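Local coordinates for DNA gyrase, B subunit, truncated (Myxococcus xanthus, PDB 3CWV), which probably takes part, as the B subunit of a DNA gyrase, in the ATP-dependent breakage, passage and rejoining of double-stranded DNA, at residues Leu56-Asp61 / Ala172-Arg177; Val228-Thr233 / Ile341-Glu346; Val272-Arg277 / Gly327-Ile332. All coordinates share one frame; numbering follows the deposited sequence.

Contact 1: Leu56-Asp61 / Ala172-Arg177; sequences LEVGGD and ARLSRR
No flat group of either segment enters the meeting of L56 and V58 with L174, which is purely aliphatic. The one to note lies on the far side of the helix, where the R176 guanidinium folds back over its own chain: A172 O sits 3.6 Å above the plane of the R176 guanidinium, over its centre.

Within 172-177, L174 alone meets the strand segment; on the same helix, R171 touches V58 and C178 touches L56. L174 CG stands anti to the carbonyl carbon (chi1 -63°), which sends the branched end out over the strand. There L174 CD1 meets V58 CG2 at 3.9 Å, the two side chains crossing at about a right angle. Closer to the helix axis, L56 CD2 comes up to L174 CB at 4.2 Å, a looser touch at its base. L56 and V58 thus present the same face to a single leucine, and all three are buried.

Such a helix on a mixed sheet is consistent with the GHKL ATPase domain of GyrB proteins. F192, on strand 189-194 next to strand 53-58, touches L56, V58 and L174. Helix 171-184 packs on the sheet through L174, and R173, L174 and R177 touch helix 28-47 alongside.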
# COMPACT_ATOMS: atom_id res chain seq x y z
N LEU A 56 0.12 -12.78 -5.07
CA LEU A 56 -0.67 -13.22 -3.93
C LEU A 56 -1.56 -14.38 -4.39
O LEU A 56 -2.27 -14.30 -5.42
CB LEU A 56 -1.52 -12.06 -3.38
CG LEU A 56 -2.44 -12.45 -2.22
CD1 LEU A 56 -1.56 -12.80 -1.00
CD2 LEU A 56 -3.43 -11.35 -1.85
N GLU A 57 -1.55 -15.45 -3.62
CA GLU A 57 -2.26 -16.65 -4.02
C GLU A 57 -3.12 -17.12 -2.85
O GLU A 57 -2.64 -17.26 -1.72
CB GLU A 57 -1.22 -17.70 -4.40
CG GLU A 57 -1.71 -18.92 -5.07
CD GLU A 57 -0.53 -19.75 -5.56
OE1 GLU A 57 -0.15 -20.73 -4.87
OE2 GLU A 57 0.05 -19.39 -6.61
N VAL A 58 -4.40 -17.34 -3.13
CA VAL A 58 -5.32 -17.90 -2.13
C VAL A 58 -5.70 -19.32 -2.59
O VAL A 58 -6.03 -19.54 -3.75
CB VAL A 58 -6.59 -17.03 -1.95
CG1 VAL A 58 -7.42 -17.50 -0.76
CG2 VAL A 58 -6.19 -15.60 -1.75
N GLY A 59 -5.57 -20.28 -1.70
CA GLY A 59 -5.90 -21.65 -2.03
C GLY A 59 -7.25 -22.00 -1.44
O GLY A 59 -7.78 -21.25 -0.60
N GLY A 60 -7.80 -23.13 -1.86
CA GLY A 60 -9.06 -23.64 -1.33
C GLY A 60 -8.97 -24.07 0.12
O GLY A 60 -9.97 -24.11 0.83
N ASP A 61 -7.76 -24.38 0.58
CA ASP A 61 -7.54 -24.84 1.95
C ASP A 61 -7.39 -23.72 2.99
O ASP A 61 -6.99 -23.97 4.14
CB ASP A 61 -6.32 -25.74 1.99
CG ASP A 61 -5.03 -24.98 1.75
OD1 ASP A 61 -5.08 -23.88 1.13
OD2 ASP A 61 -3.99 -25.50 2.21
N ALA A 172 -12.56 -11.00 -3.18
CA ALA A 172 -12.80 -9.68 -3.78
C ALA A 172 -12.05 -8.57 -3.08
O ALA A 172 -11.49 -7.67 -3.74
CB ALA A 172 -14.32 -9.36 -3.82
N ARG A 173 -12.07 -8.55 -1.75
CA ARG A 173 -11.34 -7.48 -1.05
C ARG A 173 -9.81 -7.63 -1.14
O ARG A 173 -9.10 -6.63 -1.21
CB ARG A 173 -11.83 -7.29 0.39
CG ARG A 173 -11.03 -7.94 1.45
CD ARG A 173 -11.54 -7.52 2.81
NE ARG A 173 -12.93 -7.92 2.98
CZ ARG A 173 -13.52 -8.12 4.16
NH1 ARG A 173 -12.84 -7.94 5.29
NH2 ARG A 173 -14.78 -8.52 4.20
N LEU A 174 -9.32 -8.86 -1.15
CA LEU A 174 -7.90 -9.12 -1.40
C LEU A 174 -7.46 -8.67 -2.80
O LEU A 174 -6.42 -8.01 -2.93
CB LEU A 174 -7.53 -10.59 -1.13
CG LEU A 174 -7.71 -11.11 0.32
CD1 LEU A 174 -7.15 -12.51 0.38
CD2 LEU A 174 -7.03 -10.18 1.38
N SER A 175 -8.25 -8.99 -3.84
CA SER A 175 -7.97 -8.48 -5.21
C SER A 175 -7.98 -6.97 -5.27
O SER A 175 -7.11 -6.38 -5.92
CB SER A 175 -8.95 -9.01 -6.28
OG SER A 175 -9.28 -10.35 -6.04
N ARG A 176 -8.95 -6.33 -4.62
CA ARG A 176 -8.96 -4.87 -4.55
C ARG A 176 -7.70 -4.30 -3.91
O ARG A 176 -7.20 -3.28 -4.35
CB ARG A 176 -10.20 -4.34 -3.83
CG ARG A 176 -11.45 -4.30 -4.71
CD ARG A 176 -12.57 -3.52 -4.04
NE ARG A 176 -13.04 -4.20 -2.83
CZ ARG A 176 -13.95 -5.18 -2.83
NH1 ARG A 176 -14.48 -5.60 -3.97
NH2 ARG A 176 -14.32 -5.74 -1.69
N ARG A 177 -7.19 -4.93 -2.85
CA ARG A 177 -5.98 -4.42 -2.20
C ARG A 177 -4.77 -4.58 -3.13
O ARG A 177 -3.85 -3.75 -3.14
CB ARG A 177 -5.73 -5.12 -0.86
CG ARG A 177 -4.44 -4.74 -0.13
CD ARG A 177 -4.44 -3.33 0.46
NE ARG A 177 -5.53 -3.12 1.41
CZ ARG A 177 -5.39 -2.84 2.71
NH1 ARG A 177 -4.18 -2.70 3.27
NH2 ARG A 177 -6.47 -2.67 3.45

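Contact 2: Val228-Thr233 / Ile341-Glu346; sequences VVFDFT and IELLRE
L343 points from the helix at the strand and divides its end between V228 and F230. Its CG is anti to the backbone N (chi1 167°), which carries both methyls down onto the start of strand 228-234.

The valine reaches up with one branch. V228 CG1 stands 3.4 Å from L343 CD1, tighter than two methyl carbons usually sit, so the exact methyl positions deserve some reserve. The second branch is more relaxed, with L343 CD2 4.2 Å from V228 CG1. The valine sets one methyl against the forked end of the leucine, the two side chains meeting at a slant.

F230 and L343 approach each other from opposite directions. The phenylalanine CB does not aim squarely at the helix, but CG anti to the carbonyl carbon (chi1 -59°) swings the ring that way, until F230 CZ lies 4.1 Å from L343 CD1. The methyl approaches the ring obliquely, and L343 CD1 rests on V228 CG1 and the far end of the F230 ring, both on its strand side.

R345 NE pairs with E342 OE2 at 3.4 Å in a salt bridge along the helix surface.

An edge strand covered by a helix is consistent with the S5-like transducer domain of this family. F230 meets F340 edge-to-face and packs on L336 and L339, extending the apolar seam back along helix 328-345. Strand 228-234 is an outermost strand of the five-stranded sheet and bonds along its backbone to strand 237-245. On another side of helix 328-345, L344 packs on L276, L280 and L283 of helix 267-284.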
# COMPACT_ATOMS: atom_id res chain seq x y z
N VAL A 228 -5.66 15.26 -13.89
CA VAL A 228 -4.58 16.16 -13.48
C VAL A 228 -3.66 15.39 -12.54
O VAL A 228 -4.14 14.78 -11.60
CB VAL A 228 -5.12 17.40 -12.76
CG1 VAL A 228 -3.96 18.30 -12.32
CG2 VAL A 228 -6.09 18.17 -13.64
N VAL A 229 -2.35 15.42 -12.78
CA VAL A 229 -1.43 14.59 -12.01
C VAL A 229 -0.22 15.38 -11.53
O VAL A 229 0.24 16.30 -12.20
CB VAL A 229 -0.93 13.36 -12.82
CG1 VAL A 229 -2.10 12.59 -13.39
CG2 VAL A 229 -0.01 13.78 -13.96
N PHE A 230 0.29 15.00 -10.36
CA PHE A 230 1.55 15.52 -9.83
C PHE A 230 2.34 14.38 -9.22
O PHE A 230 1.75 13.41 -8.72
CB PHE A 230 1.29 16.60 -8.77
CG PHE A 230 0.51 17.77 -9.28
CD1 PHE A 230 1.10 18.70 -10.12
CD2 PHE A 230 -0.82 17.93 -8.91
CE1 PHE A 230 0.38 19.78 -10.59
CE2 PHE A 230 -1.54 19.02 -9.38
CZ PHE A 230 -0.94 19.94 -10.22
N ASP A 231 3.66 14.46 -9.30
CA ASP A 231 4.52 13.48 -8.67
C ASP A 231 5.80 14.23 -8.36
O ASP A 231 6.50 14.64 -9.28
CB ASP A 231 4.83 12.33 -9.64
CG ASP A 231 5.76 11.27 -9.05
OD1 ASP A 231 6.12 11.32 -7.83
OD2 ASP A 231 6.14 10.36 -9.82
N PHE A 232 6.09 14.43 -7.08
CA PHE A 232 7.32 15.12 -6.69
C PHE A 232 7.82 14.65 -5.33
O PHE A 232 7.12 13.95 -4.62
CB PHE A 232 7.12 16.64 -6.70
CG PHE A 232 6.16 17.13 -5.64
CD1 PHE A 232 6.64 17.71 -4.47
CD2 PHE A 232 4.79 17.05 -5.83
CE1 PHE A 232 5.76 18.15 -3.49
CE2 PHE A 232 3.92 17.51 -4.87
CZ PHE A 232 4.40 18.05 -3.70
N THR A 233 9.04 15.06 -4.98
CA THR A 233 9.66 14.65 -3.72
C THR A 233 10.05 15.89 -2.92
O THR A 233 10.54 16.89 -3.47
CB THR A 233 10.86 13.73 -3.98
OG1 THR A 233 10.40 12.53 -4.62
CG2 THR A 233 11.55 13.33 -2.67
N ILE A 341 -2.20 26.93 -11.08
CA ILE A 341 -2.47 28.21 -11.78
C ILE A 341 -2.16 28.10 -13.29
O ILE A 341 -3.04 28.32 -14.12
CB ILE A 341 -1.69 29.41 -11.14
CG1 ILE A 341 -2.30 29.75 -9.77
CG2 ILE A 341 -1.74 30.66 -12.05
CD1 ILE A 341 -1.51 30.76 -8.96
N GLU A 342 -0.93 27.74 -13.64
CA GLU A 342 -0.55 27.61 -15.03
C GLU A 342 -1.35 26.52 -15.75
O GLU A 342 -1.90 26.74 -16.83
CB GLU A 342 0.94 27.31 -15.14
CG GLU A 342 1.42 27.01 -16.55
CD GLU A 342 1.56 28.25 -17.46
OE1 GLU A 342 2.26 28.14 -18.50
OE2 GLU A 342 1.00 29.33 -17.14
N LEU A 343 -1.43 25.35 -15.12
CA LEU A 343 -2.13 24.21 -15.68
C LEU A 343 -3.58 24.52 -16.00
O LEU A 343 -4.10 24.07 -17.04
CB LEU A 343 -2.10 23.06 -14.66
CG LEU A 343 -2.96 21.83 -14.76
CD1 LEU A 343 -2.23 20.76 -13.99
CD2 LEU A 343 -4.34 22.04 -14.19
N LEU A 344 -4.24 25.25 -15.11
CA LEU A 344 -5.67 25.43 -15.21
C LEU A 344 -6.05 26.49 -16.26
O LEU A 344 -7.21 26.58 -16.65
CB LEU A 344 -6.29 25.78 -13.85
CG LEU A 344 -6.46 24.68 -12.76
CD1 LEU A 344 -6.83 25.27 -11.40
CD2 LEU A 344 -7.49 23.64 -13.17
N ARG A 345 -5.07 27.27 -16.71
CA ARG A 345 -5.33 28.35 -17.67
C ARG A 345 -6.09 27.80 -18.86
O ARG A 345 -7.23 28.22 -19.13
CB ARG A 345 -4.03 29.02 -18.13
CG ARG A 345 -3.46 30.00 -17.12
CD ARG A 345 -2.13 30.60 -17.58
NE ARG A 345 -1.54 31.48 -16.56
CZ ARG A 345 -2.07 32.64 -16.17
NH1 ARG A 345 -3.21 33.08 -16.70
NH2 ARG A 345 -1.45 33.37 -15.24
N GLU A 346 -5.47 26.83 -19.53
CA GLU A 346 -6.02 26.24 -20.76
C GLU A 346 -6.61 24.84 -20.56
O GLU A 346 -6.72 24.07 -21.52
CB GLU A 346 -4.95 26.21 -21.85
CG GLU A 346 -4.54 27.59 -22.35
CD GLU A 346 -5.70 28.36 -22.99
OE1 GLU A 346 -6.27 27.87 -24.00
OE2 GLU A 346 -6.02 29.46 -22.48

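Contact 3: Val272-Arg277 / Gly327-Ile332; sequences VTQALR and GLEEAI
V272 and I332 make the tight part of this helix-to-helix contact. The backbones come close here, the V272 and I332 CA atoms 6.5 Å apart, and both residues are buried. I332 brings the short branch of its side chain: with CG1 beside the backbone N (chi1 -66°), CG2 is left anti to that N and faces the other helix. I332 CG2 rests 3.7 Å from V272 N, so the methyl lies against the main chain as well as the side chain. Its other neighbour is V272 CG2, 3.9 Å from I332 CG2, with the two branched side chains angled across one another. A275 adds its small CB to the same face of the helix without coming into close contact.

Toward solvent the fit is much looser. Q274 and E329, both partly exposed, touch through Q274 CG and E329 OE2 at 4.1 Å. The E329 chain runs out extended to reach that point, whereas Q274 bends at chi2 (-63°). The Q274 amide and the E329 carboxylate stand 71° apart, and it is the glutamine's aliphatic portion, not its amide, that the carboxylate oxygen approaches.

L336 and F340, farther along helix 328-345, continue the buried seam against V272, A275 and L276, while F232 of strand 228-234 closes on I332 from the sheet. G327 occupies the N-cap position of helix 328-345, with a positive phi (86°) that suits glycine. Two helices packed side by side against one sheet, with helix 267-284 lying between parallel strands 252-257 and 300-307 in the sequence, are characteristic of the ribosomal protein S5 domain 2-like fold, the transducer domain of GyrB proteins.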
# COMPACT_ATOMS: atom_id res chain seq x y z
N VAL A 272 -2.80 19.88 -0.86
CA VAL A 272 -3.36 19.82 -2.21
C VAL A 272 -4.60 20.69 -2.31
O VAL A 272 -4.73 21.46 -3.23
CB VAL A 272 -3.67 18.36 -2.67
CG1 VAL A 272 -4.37 18.36 -4.08
CG2 VAL A 272 -2.38 17.52 -2.73
N THR A 273 -5.51 20.56 -1.36
CA THR A 273 -6.76 21.27 -1.48
C THR A 273 -6.54 22.77 -1.29
O THR A 273 -7.18 23.59 -1.96
CB THR A 273 -7.81 20.77 -0.49
OG1 THR A 273 -7.34 21.01 0.85
CG2 THR A 273 -8.07 19.28 -0.68
N GLN A 274 -5.60 23.14 -0.42
CA GLN A 274 -5.27 24.55 -0.23
C GLN A 274 -4.65 25.15 -1.48
O GLN A 274 -4.96 26.29 -1.86
CB GLN A 274 -4.37 24.76 0.99
CG GLN A 274 -5.14 24.56 2.33
CD GLN A 274 -6.26 25.59 2.53
OE1 GLN A 274 -7.46 25.28 2.39
NE2 GLN A 274 -5.88 26.83 2.83
N ALA A 275 -3.78 24.38 -2.14
CA ALA A 275 -3.16 24.80 -3.39
C ALA A 275 -4.21 25.00 -4.50
O ALA A 275 -4.13 25.98 -5.24
CB ALA A 275 -2.10 23.78 -3.83
N LEU A 276 -5.18 24.09 -4.59
CA LEU A 276 -6.22 24.17 -5.63
C LEU A 276 -7.23 25.30 -5.37
O LEU A 276 -7.53 26.11 -6.27
CB LEU A 276 -6.98 22.84 -5.76
CG LEU A 276 -8.10 22.73 -6.80
CD1 LEU A 276 -7.66 23.14 -8.21
CD2 LEU A 276 -8.68 21.34 -6.82
N ARG A 277 -7.76 25.36 -4.16
CA ARG A 277 -8.67 26.44 -3.76
C ARG A 277 -8.02 27.81 -3.95
O ARG A 277 -8.71 28.77 -4.29
CB ARG A 277 -9.09 26.27 -2.30
CG ARG A 277 -10.11 25.18 -2.07
CD ARG A 277 -10.50 25.16 -0.60
NE ARG A 277 -11.06 26.45 -0.21
CZ ARG A 277 -11.27 26.84 1.04
NH1 ARG A 277 -10.96 26.04 2.05
NH2 ARG A 277 -11.79 28.04 1.28
N GLY A 327 5.49 20.92 8.36
CA GLY A 327 6.05 21.50 7.13
C GLY A 327 5.50 20.91 5.84
O GLY A 327 5.56 21.55 4.79
N LEU A 328 4.95 19.69 5.91
CA LEU A 328 4.48 18.99 4.70
C LEU A 328 3.36 19.74 3.96
O LEU A 328 3.40 19.88 2.75
CB LEU A 328 3.99 17.54 5.00
CG LEU A 328 3.51 16.77 3.75
CD1 LEU A 328 4.63 16.67 2.73
CD2 LEU A 328 3.01 15.35 4.09
N GLU A 329 2.36 20.20 4.70
CA GLU A 329 1.24 20.88 4.06
C GLU A 329 1.68 22.12 3.28
O GLU A 329 1.24 22.35 2.14
CB GLU A 329 0.21 21.29 5.11
CG GLU A 329 -0.85 22.21 4.53
CD GLU A 329 -1.85 22.71 5.56
OE1 GLU A 329 -2.07 22.01 6.58
OE2 GLU A 329 -2.41 23.79 5.34
N GLU A 330 2.54 22.93 3.90
CA GLU A 330 3.02 24.14 3.23
C GLU A 330 3.97 23.83 2.08
O GLU A 330 3.92 24.51 1.07
CB GLU A 330 3.67 25.11 4.21
CG GLU A 330 2.73 26.22 4.63
CD GLU A 330 2.17 26.98 3.44
OE1 GLU A 330 0.93 27.04 3.31
OE2 GLU A 330 2.96 27.50 2.62
N ALA A 331 4.82 22.82 2.25
CA ALA A 331 5.71 22.36 1.16
C ALA A 331 4.96 21.93 -0.09
O ALA A 331 5.38 22.24 -1.20
CB ALA A 331 6.58 21.24 1.62
N ILE A 332 3.86 21.18 0.11
CA ILE A 332 2.98 20.74 -0.98
C ILE A 332 2.24 21.93 -1.59
O ILE A 332 2.20 22.05 -2.82
CB ILE A 332 1.93 19.72 -0.48
CG1 ILE A 332 2.62 18.41 -0.05
CG2 ILE A 332 0.85 19.43 -1.55
CD1 ILE A 332 1.64 17.43 0.56

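In the fold
From the N terminus, contact 1 comes first: 110 residues separate segments 56-61 and 172-177, and that loop closes within the N-terminal eight-stranded sheet and its helices before contact 2 opens. In contact 2, 107 residues lie between segments 228-233 and 341-346, on the edge strand and at the end of helix 328-345, so that it encloses nearly the whole five-stranded sheet. Contact 3 is nested inside it, pairing helix 267-284 with the start of that same helix. Contacts 2 and 3 touch, L344 CD1 lying 3.9 Å from L276 CD1. Contact 1 lies on the opposite side of the chain's centre, about 36 Å from contact 2, centre to centre.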